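Local coordinates for protein Keto/oxoacid ferredoxin oxidoreductase, gamma subunit (Geobacter sulfurreducens, PDB 3ON3) that probably serves as the gamma subunit of an enzyme that oxidises oxoacids and passes the electrons to ferredoxin, at residues E7-G12 with K53-I58; G17-G22 with Q39-G44; G49-S54 with C82-A87. All coordinates share one frame; numbering follows the deposited sequence.

How the interactions relate
Interactions 1 and 2 are largely buried, whereas interaction 3 is only partly so and reaches the surface through Lys84. Interactions 1 and 3 share strand 52-59: interaction 1 pairs it with strand 6-12 by backbone bonds and a salt-bridge network, and interaction 3 sets its N-terminal side against helix 79-85 through an aromatic ring and a carbonyl. Interaction 2 packs the helix that follows strand 6-12 on the next strand, 36-43, using glutamine amides and an isoleucine beside a sulfate, at the interface with the second subunit. Ser54 joins interactions 1 and 2, its OG 2.7 Å from Leu18 O. In interaction 1 the salt-bridge network lies on one face of the sheet, Ile8, Phe10 and Val56 on the other.

Interaction 1: E7-G12 with K53-I58; sequences EIRFSG and KSEVII
Glu55 OE2 lies over one face of the Arg9 guanidinium, toward its rim and 3.5 Å from Arg9 CZ, with the carboxylate and guanidinium planes stacked 23° apart. This salt bridge is one of charge alone, since no N-H points at the oxygen. Arg9 NE and NH2 turn instead to Glu7 OE2 of their own strand, through weak bonds. The Phe10 ring receives Val56 CG1 at its edge, 3.5 Å from Phe10 CE2, while Ile8 CG2 covers one face near the rim. That same Val56 CG1 methyl sits 3.6 Å from Ile8 CB; held between its backbone N and carbonyl carbon (chi1 54°), it reaches both neighbours.

The antiparallel strands are joined by four nearly straight backbone bonds, from the 2.8 Å of Ile8 N to Val56 O to the 3.0 Å of Phe10 N to Ser54 O. Met25 of helix 18-32 closes over Ile8 and Phe10. On the face of the sheet that carries Arg9 and Glu55, Lys53 NZ reaches Glu55 OE2 at 2.7 Å from above the carboxylate plane, and Arg9 NH1 bridges to Asp88. Glu7 OE2 and Glu55 OE1 stand only 2.9 Å apart, two acceptors that would repel if both were charged. The surrounding Arg9 and Lys53 probably offset this, and one of the carboxylates may carry a proton.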
loop_
_atom_site.group_PDB
_atom_site.type_symbol
_atom_site.label_atom_id
_atom_site.label_comp_id
_atom_site.label_asym_id
_atom_site.label_seq_id
_atom_site.Cartn_x
_atom_site.Cartn_y
_atom_site.Cartn_z
ATOM N N GLU B 7 16.400 -3.624 -3.378
ATOM C CA GLU B 7 15.166 -4.152 -2.804
ATOM C C GLU B 7 15.149 -4.229 -1.278
ATOM O O GLU B 7 16.038 -4.792 -0.644
ATOM C CB GLU B 7 14.865 -5.537 -3.375
ATOM C CG GLU B 7 13.613 -6.175 -2.756
ATOM C CD GLU B 7 13.213 -7.499 -3.401
ATOM O OE1 GLU B 7 13.939 -7.995 -4.289
ATOM O OE2 GLU B 7 12.161 -8.042 -3.012
ATOM N N ILE B 8 14.100 -3.681 -0.689
ATOM C CA ILE B 8 13.941 -3.733 0.750
ATOM C C ILE B 8 12.660 -4.507 1.060
ATOM O O ILE B 8 11.667 -4.387 0.339
ATOM C CB ILE B 8 13.808 -2.312 1.341
ATOM C CG1 ILE B 8 15.059 -1.480 1.041
ATOM C CG2 ILE B 8 13.505 -2.370 2.844
ATOM C CD1 ILE B 8 14.845 0.038 1.160
ATOM N N ARG B 9 12.673 -5.294 2.129
ATOM C CA ARG B 9 11.441 -5.909 2.579
ATOM C C ARG B 9 11.193 -5.565 4.028
ATOM O O ARG B 9 12.115 -5.532 4.846
ATOM C CB ARG B 9 11.464 -7.425 2.373
ATOM C CG ARG B 9 11.736 -7.802 0.946
ATOM C CD ARG B 9 11.609 -9.293 0.714
ATOM N NE ARG B 9 12.272 -9.651 -0.533
ATOM C CZ ARG B 9 12.308 -10.872 -1.046
ATOM N NH1 ARG B 9 11.700 -11.871 -0.421
ATOM N NH2 ARG B 9 12.957 -11.090 -2.186
ATOM N N PHE B 10 9.935 -5.279 4.324
ATOM C CA PHE B 10 9.526 -4.957 5.671
ATOM C C PHE B 10 8.659 -6.117 6.103
ATOM O O PHE B 10 7.578 -6.328 5.547
ATOM C CB PHE B 10 8.710 -3.661 5.693
ATOM C CG PHE B 10 9.423 -2.470 5.099
ATOM C CD1 PHE B 10 10.118 -1.585 5.913
ATOM C CD2 PHE B 10 9.391 -2.234 3.729
ATOM C CE1 PHE B 10 10.777 -0.481 5.371
ATOM C CE2 PHE B 10 10.030 -1.134 3.178
ATOM C CZ PHE B 10 10.728 -0.250 4.000
ATOM N N SER B 11 9.138 -6.890 7.068
ATOM C CA SER B 11 8.376 -8.050 7.505
ATOM C C SER B 11 8.108 -8.035 9.000
ATOM O O SER B 11 8.801 -7.372 9.774
ATOM C CB SER B 11 9.033 -9.370 7.060
ATOM O OG SER B 11 10.307 -9.578 7.650
ATOM N N GLY B 12 7.079 -8.764 9.392
ATOM C CA GLY B 12 6.702 -8.859 10.782
ATOM C C GLY B 12 5.345 -9.505 10.801
ATOM O O GLY B 12 5.143 -10.525 10.153
ATOM N N LYS B 53 5.045 -9.894 4.825
ATOM C CA LYS B 53 5.992 -8.911 4.311
ATOM C C LYS B 53 5.375 -8.033 3.241
ATOM O O LYS B 53 4.412 -8.425 2.562
ATOM C CB LYS B 53 7.219 -9.594 3.713
ATOM C CG LYS B 53 6.902 -10.410 2.460
ATOM C CD LYS B 53 8.154 -10.749 1.683
ATOM C CE LYS B 53 7.806 -11.467 0.392
ATOM N NZ LYS B 53 6.949 -10.612 -0.464
ATOM N N SER B 54 5.949 -6.842 3.099
ATOM C CA SER B 54 5.698 -5.986 1.953
ATOM C C SER B 54 7.062 -5.655 1.340
ATOM O O SER B 54 8.089 -5.695 2.028
ATOM C CB SER B 54 4.943 -4.724 2.369
ATOM O OG SER B 54 5.838 -3.720 2.825
ATOM N N GLU B 55 7.089 -5.375 0.046
ATOM C CA GLU B 55 8.361 -5.176 -0.641
ATOM C C GLU B 55 8.453 -3.812 -1.297
ATOM O O GLU B 55 7.436 -3.227 -1.688
ATOM C CB GLU B 55 8.576 -6.242 -1.711
ATOM C CG GLU B 55 8.777 -7.640 -1.182
ATOM C CD GLU B 55 9.061 -8.621 -2.297
ATOM O OE1 GLU B 55 9.288 -8.162 -3.440
ATOM O OE2 GLU B 55 9.060 -9.843 -2.037
ATOM N N VAL B 56 9.674 -3.306 -1.414
ATOM C CA VAL B 56 9.905 -2.113 -2.211
ATOM C C VAL B 56 11.188 -2.264 -3.020
ATOM O O VAL B 56 12.213 -2.736 -2.523
ATOM C CB VAL B 56 9.885 -0.792 -1.366
ATOM C CG1 VAL B 56 10.849 -0.876 -0.200
ATOM C CG2 VAL B 56 10.206 0.427 -2.248
ATOM N N ILE B 57 11.107 -1.883 -4.283
ATOM C CA ILE B 57 12.249 -1.933 -5.167
ATOM C C ILE B 57 12.430 -0.541 -5.730
ATOM O O ILE B 57 11.490 0.047 -6.269
ATOM C CB ILE B 57 12.044 -2.925 -6.328
ATOM C CG1 ILE B 57 11.613 -4.307 -5.806
ATOM C CG2 ILE B 57 13.316 -3.016 -7.166
ATOM C CD1 ILE B 57 11.034 -5.209 -6.896
ATOM N N ILE B 58 13.640 -0.017 -5.575
ATOM C CA ILE B 58 13.963 1.349 -5.967
ATOM C C ILE B 58 15.100 1.295 -6.961
ATOM O O ILE B 58 15.965 0.423 -6.887
ATOM C CB ILE B 58 14.366 2.168 -4.719
ATOM C CG1 ILE B 58 13.150 2.355 -3.804
ATOM C CG2 ILE B 58 15.023 3.505 -5.092
ATOM C CD1 ILE B 58 13.531 2.692 -2.376
#

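Interaction 2: G17-G22 with Q39-G44; sequences GLILAG and QSQSYG. With SO4 (sulfate ion), chain D.
The side chains of Ile19 and Gln41 cross at about a right angle, Ile19 CG1 3.6 Å from Gln41 OE1, where the first turn of helix 18-32 packs on strand 36-43. Helix and strand belong to a beta-alpha-beta crossover: strand 6-12 leads through this helix to strand 36-43, which runs parallel to it with strand 52-59 between them. Gly22 lets the two elements come close. Gln39 CG touches Gly22 C at 3.3 Å, and a beta carbon on this glycine would collide with Gln39 NE2.

The two glutamine amides are bonded to each other. Gln39 NE2 gives a nearly straight bond to Gln41 OE1 (2.6 Å, 168°), and Gln41 NE2 returns one to Gln39 OE1, on a lone pair in the carbonyl plane (2.9 Å). Both chains bend at chi2 to bring their amides together. Gln39 OE1 and Gln41 NE2 are also bonded to Gln41 and Gln39 of the second subunit, whose strand continues the sheet in an antiparallel ladder.

Beyond Ile19 a sulfate, probably from the crystallisation liquor, sits at the helix N terminus, with Gly17 at the N-cap. Gly17 N bonds its O1 at 3.0 Å and Ile19 N its O3 at 3.2 Å, with a weak bond from Leu18 N; Arg158 of the second subunit holds it too. The Ile19 side chain ends between this anion and the strand, its CD1 3.4 Å from sulfate O2 and 3.9 Å from Tyr43 OH, a hydroxyl bonded to Glu27 of the second subunit.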
loop_
_atom_site.group_PDB
_atom_site.type_symbol
_atom_site.label_atom_id
_atom_site.label_comp_id
_atom_site.label_asym_id
_atom_site.label_seq_id
_atom_site.Cartn_x
_atom_site.Cartn_y
_atom_site.Cartn_z
ATOM N N GLY B 17 1.609 -2.398 10.165
ATOM C CA GLY B 17 1.726 -1.274 9.247
ATOM C C GLY B 17 2.860 -1.401 8.241
ATOM O O GLY B 17 3.476 -0.417 7.846
ATOM N N LEU B 18 3.122 -2.630 7.818
ATOM C CA LEU B 18 4.199 -2.927 6.887
ATOM C C LEU B 18 3.932 -2.370 5.494
ATOM O O LEU B 18 4.866 -2.039 4.764
ATOM C CB LEU B 18 4.405 -4.441 6.803
ATOM C CG LEU B 18 4.735 -5.232 8.078
ATOM C CD1 LEU B 18 5.991 -4.702 8.748
ATOM C CD2 LEU B 18 3.565 -5.209 9.049
ATOM N N ILE B 19 2.657 -2.301 5.117
ATOM C CA ILE B 19 2.283 -1.817 3.796
ATOM C C ILE B 19 2.575 -0.337 3.749
ATOM O O ILE B 19 3.188 0.157 2.802
ATOM C CB ILE B 19 0.784 -2.043 3.510
ATOM C CG1 ILE B 19 0.472 -3.541 3.419
ATOM C CG2 ILE B 19 0.336 -1.291 2.226
ATOM C CD1 ILE B 19 -0.995 -3.836 3.179
ATOM N N LEU B 20 2.137 0.363 4.790
ATOM C CA LEU B 20 2.344 1.798 4.874
ATOM C C LEU B 20 3.839 2.092 4.795
ATOM O O LEU B 20 4.262 2.968 4.038
ATOM C CB LEU B 20 1.721 2.396 6.149
ATOM C CG LEU B 20 2.014 3.894 6.324
ATOM C CD1 LEU B 20 1.662 4.631 5.037
ATOM C CD2 LEU B 20 1.310 4.517 7.540
ATOM N N ALA B 21 4.639 1.347 5.549
ATOM C CA ALA B 21 6.089 1.577 5.528
ATOM C C ALA B 21 6.614 1.423 4.112
ATOM O O ALA B 21 7.388 2.245 3.633
ATOM C CB ALA B 21 6.821 0.621 6.478
ATOM N N GLY B 22 6.190 0.355 3.451
ATOM C CA GLY B 22 6.548 0.118 2.072
ATOM C C GLY B 22 6.131 1.284 1.203
ATOM O O GLY B 22 6.907 1.779 0.379
ATOM N N GLN B 39 6.062 -0.735 -5.138
ATOM C CA GLN B 39 5.742 -1.258 -3.813
ATOM C C GLN B 39 4.640 -2.314 -3.962
ATOM O O GLN B 39 3.717 -2.135 -4.743
ATOM C CB GLN B 39 5.282 -0.121 -2.904
ATOM C CG GLN B 39 5.236 -0.471 -1.437
ATOM C CD GLN B 39 4.062 -1.367 -1.087
ATOM O OE1 GLN B 39 2.947 -1.177 -1.586
ATOM N NE2 GLN B 39 4.303 -2.341 -0.218
ATOM N N SER B 40 4.735 -3.410 -3.225
ATOM C CA SER B 40 3.785 -4.508 -3.414
ATOM C C SER B 40 3.804 -5.503 -2.271
ATOM O O SER B 40 4.775 -5.586 -1.532
ATOM C CB SER B 40 4.086 -5.258 -4.708
ATOM O OG SER B 40 5.281 -6.006 -4.579
ATOM N N GLN B 41 2.717 -6.258 -2.149
ATOM C CA GLN B 41 2.606 -7.343 -1.178
ATOM C C GLN B 41 1.834 -8.500 -1.785
ATOM O O GLN B 41 0.843 -8.293 -2.496
ATOM C CB GLN B 41 1.904 -6.885 0.103
ATOM C CG GLN B 41 0.958 -5.720 -0.104
ATOM C CD GLN B 41 1.699 -4.394 -0.165
ATOM O OE1 GLN B 41 2.629 -4.162 0.608
ATOM N NE2 GLN B 41 1.288 -3.517 -1.080
ATOM N N SER B 42 2.290 -9.715 -1.488
ATOM C CA SER B 42 1.636 -10.932 -1.948
ATOM C C SER B 42 0.807 -11.586 -0.851
ATOM O O SER B 42 1.161 -11.532 0.331
ATOM C CB SER B 42 2.672 -11.934 -2.460
ATOM O OG SER B 42 3.255 -11.488 -3.671
ATOM N N TYR B 43 -0.301 -12.199 -1.268
ATOM C CA TYR B 43 -1.155 -12.999 -0.396
ATOM C C TYR B 43 -1.346 -14.391 -0.978
ATOM O O TYR B 43 -1.416 -14.552 -2.194
ATOM C CB TYR B 43 -2.530 -12.359 -0.261
ATOM C CG TYR B 43 -2.529 -10.956 0.272
ATOM C CD1 TYR B 43 -2.962 -10.693 1.567
ATOM C CD2 TYR B 43 -2.110 -9.887 -0.519
ATOM C CE1 TYR B 43 -2.969 -9.409 2.065
ATOM C CE2 TYR B 43 -2.108 -8.596 -0.030
ATOM C CZ TYR B 43 -2.539 -8.364 1.265
ATOM O OH TYR B 43 -2.570 -7.083 1.759
ATOM N N GLY B 44 -1.464 -15.383 -0.101
ATOM C CA GLY B 44 -1.723 -16.758 -0.501
ATOM C C GLY B 44 -1.462 -17.761 0.613
ATOM O O GLY B 44 -0.314 -18.123 0.865
HETATM S S SO4 D . -0.581 -3.976 7.430
HETATM O O1 SO4 D . -0.837 -3.487 8.780
HETATM O O2 SO4 D . -1.250 -3.080 6.491
HETATM O O3 SO4 D . 0.843 -3.990 7.135
HETATM O O4 SO4 D . -1.084 -5.340 7.272
#

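Interaction 3: G49-S54 with C82-A87; sequences GGASKS and CDKYSA
Residues 51-53, at the N-terminal side of strand 52-59, meet the C-terminal part of helix 79-85, and an aromatic ring fills the joint. Tyr85 lies with Lys53 CB over one face of its ring, a CH-pi contact 4.1 Å from the centroid and 24° off the normal. Farther along the same lysine, Lys53 CD comes to 3.5 Å from Tyr85 CE1, before the chain leads away to Glu55. The opposite face is covered by its helix neighbour, Lys84, whose CG stands over the centre of the ring, so the tyrosine is held flat between the aliphatic parts of two lysines. With CG anti to the carbonyl carbon (chi1 -69°), the ring is directed at the strand, and Tyr85 CE2 reaches Ala51 CB at 4.2 Å.

Ala51 supplies a polar contact as well. Its carbonyl oxygen, Ala51 O, accepts a hydrogen bond from Lys84 NZ at 3.2 Å, the donor tilted 16° from the carbonyl plane. The extended Lys84 chain carries the amine there while Lys84 CD passes 4.0 Å from Ala51 CB. Tyr85 OH is 3.3 Å from Ala51 O, a weak bond that is not settled. With an alanine at Tyr85 the ring would be gone, which would probably open a gap between Lys53 and Lys84 and leave both aliphatic chains freer to move.

Around this joint, Ala51 also packs on Glu80 and Ala81 of the same helix, and the Tyr85 ring rests against Ser11 of strand 6-12. Helix 79-85 thus packs beside the C-terminal end of strand 6-12 and the N-terminal side of its antiparallel neighbour, strand 52-59.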
loop_
_atom_site.group_PDB
_atom_site.type_symbol
_atom_site.label_atom_id
_atom_site.label_comp_id
_atom_site.label_asym_id
_atom_site.label_seq_id
_atom_site.Cartn_x
_atom_site.Cartn_y
_atom_site.Cartn_z
ATOM N N GLY B 49 -2.510 -15.135 7.915
ATOM C CA GLY B 49 -1.686 -14.848 9.073
ATOM C C GLY B 49 -0.260 -15.349 8.942
ATOM O O GLY B 49 0.283 -15.445 7.839
ATOM N N GLY B 50 0.346 -15.674 10.078
ATOM C CA GLY B 50 1.764 -16.010 10.117
ATOM C C GLY B 50 2.582 -14.736 9.918
ATOM O O GLY B 50 2.052 -13.625 10.016
ATOM N N ALA B 51 3.872 -14.906 9.640
ATOM C CA ALA B 51 4.763 -13.790 9.325
ATOM C C ALA B 51 4.467 -13.257 7.930
ATOM O O ALA B 51 4.229 -14.020 6.995
ATOM C CB ALA B 51 6.208 -14.230 9.416
ATOM N N SER B 52 4.488 -11.942 7.783
ATOM C CA SER B 52 4.085 -11.334 6.525
ATOM C C SER B 52 5.090 -10.280 6.094
ATOM O O SER B 52 5.904 -9.838 6.900
ATOM C CB SER B 52 2.689 -10.738 6.676
ATOM O OG SER B 52 1.891 -11.619 7.450
ATOM N N LYS B 53 5.045 -9.894 4.825
ATOM C CA LYS B 53 5.992 -8.911 4.311
ATOM C C LYS B 53 5.375 -8.033 3.241
ATOM O O LYS B 53 4.412 -8.425 2.562
ATOM C CB LYS B 53 7.219 -9.594 3.713
ATOM C CG LYS B 53 6.902 -10.410 2.460
ATOM C CD LYS B 53 8.154 -10.749 1.683
ATOM C CE LYS B 53 7.806 -11.467 0.392
ATOM N NZ LYS B 53 6.949 -10.612 -0.464
ATOM N N SER B 54 5.949 -6.842 3.099
ATOM C CA SER B 54 5.698 -5.986 1.953
ATOM C C SER B 54 7.062 -5.655 1.340
ATOM O O SER B 54 8.089 -5.695 2.028
ATOM C CB SER B 54 4.943 -4.724 2.369
ATOM O OG SER B 54 5.838 -3.720 2.825
ATOM N N CYS B 82 11.678 -13.195 10.705
ATOM C CA CYS B 82 13.105 -13.378 10.537
ATOM C C CYS B 82 13.409 -14.805 10.080
ATOM O O CYS B 82 14.182 -15.026 9.142
ATOM C CB CYS B 82 13.811 -13.079 11.856
ATOM S SG CYS B 82 15.581 -13.050 11.722
ATOM N N ASP B 83 12.800 -15.770 10.762
ATOM C CA ASP B 83 12.912 -17.177 10.378
ATOM C C ASP B 83 12.487 -17.385 8.928
ATOM O O ASP B 83 13.223 -17.948 8.119
ATOM C CB ASP B 83 12.030 -18.031 11.283
ATOM C CG ASP B 83 12.498 -18.033 12.718
ATOM O OD1 ASP B 83 13.606 -17.527 12.983
ATOM O OD2 ASP B 83 11.757 -18.544 13.583
ATOM N N LYS B 84 11.292 -16.908 8.610
ATOM C CA LYS B 84 10.711 -17.066 7.281
ATOM C C LYS B 84 11.464 -16.343 6.160
ATOM O O LYS B 84 11.553 -16.843 5.042
ATOM C CB LYS B 84 9.257 -16.590 7.307
ATOM C CG LYS B 84 8.475 -16.804 6.020
ATOM C CD LYS B 84 6.996 -16.559 6.275
ATOM C CE LYS B 84 6.144 -16.847 5.045
ATOM N NZ LYS B 84 4.680 -16.771 5.346
ATOM N N TYR B 85 12.005 -15.166 6.442
ATOM C CA TYR B 85 12.429 -14.302 5.349
ATOM C C TYR B 85 13.931 -14.092 5.141
ATOM O O TYR B 85 14.346 -13.660 4.063
ATOM C CB TYR B 85 11.708 -12.976 5.456
ATOM C CG TYR B 85 10.232 -13.090 5.171
ATOM C CD1 TYR B 85 9.779 -13.563 3.945
ATOM C CD2 TYR B 85 9.290 -12.717 6.123
ATOM C CE1 TYR B 85 8.422 -13.672 3.674
ATOM C CE2 TYR B 85 7.940 -12.814 5.866
ATOM C CZ TYR B 85 7.504 -13.290 4.637
ATOM O OH TYR B 85 6.148 -13.379 4.373
ATOM N N SER B 86 14.741 -14.414 6.148
ATOM C CA SER B 86 16.165 -14.113 6.100
ATOM C C SER B 86 16.905 -14.807 4.957
ATOM O O SER B 86 17.902 -14.288 4.453
ATOM C CB SER B 86 16.825 -14.468 7.429
ATOM O OG SER B 86 16.982 -15.878 7.557
ATOM N N ALA B 87 16.423 -15.981 4.549
ATOM C CA ALA B 87 17.088 -16.751 3.502
ATOM C C ALA B 87 17.191 -15.981 2.190
ATOM O O ALA B 87 18.103 -16.214 1.394
ATOM C CB ALA B 87 16.378 -18.093 3.283
#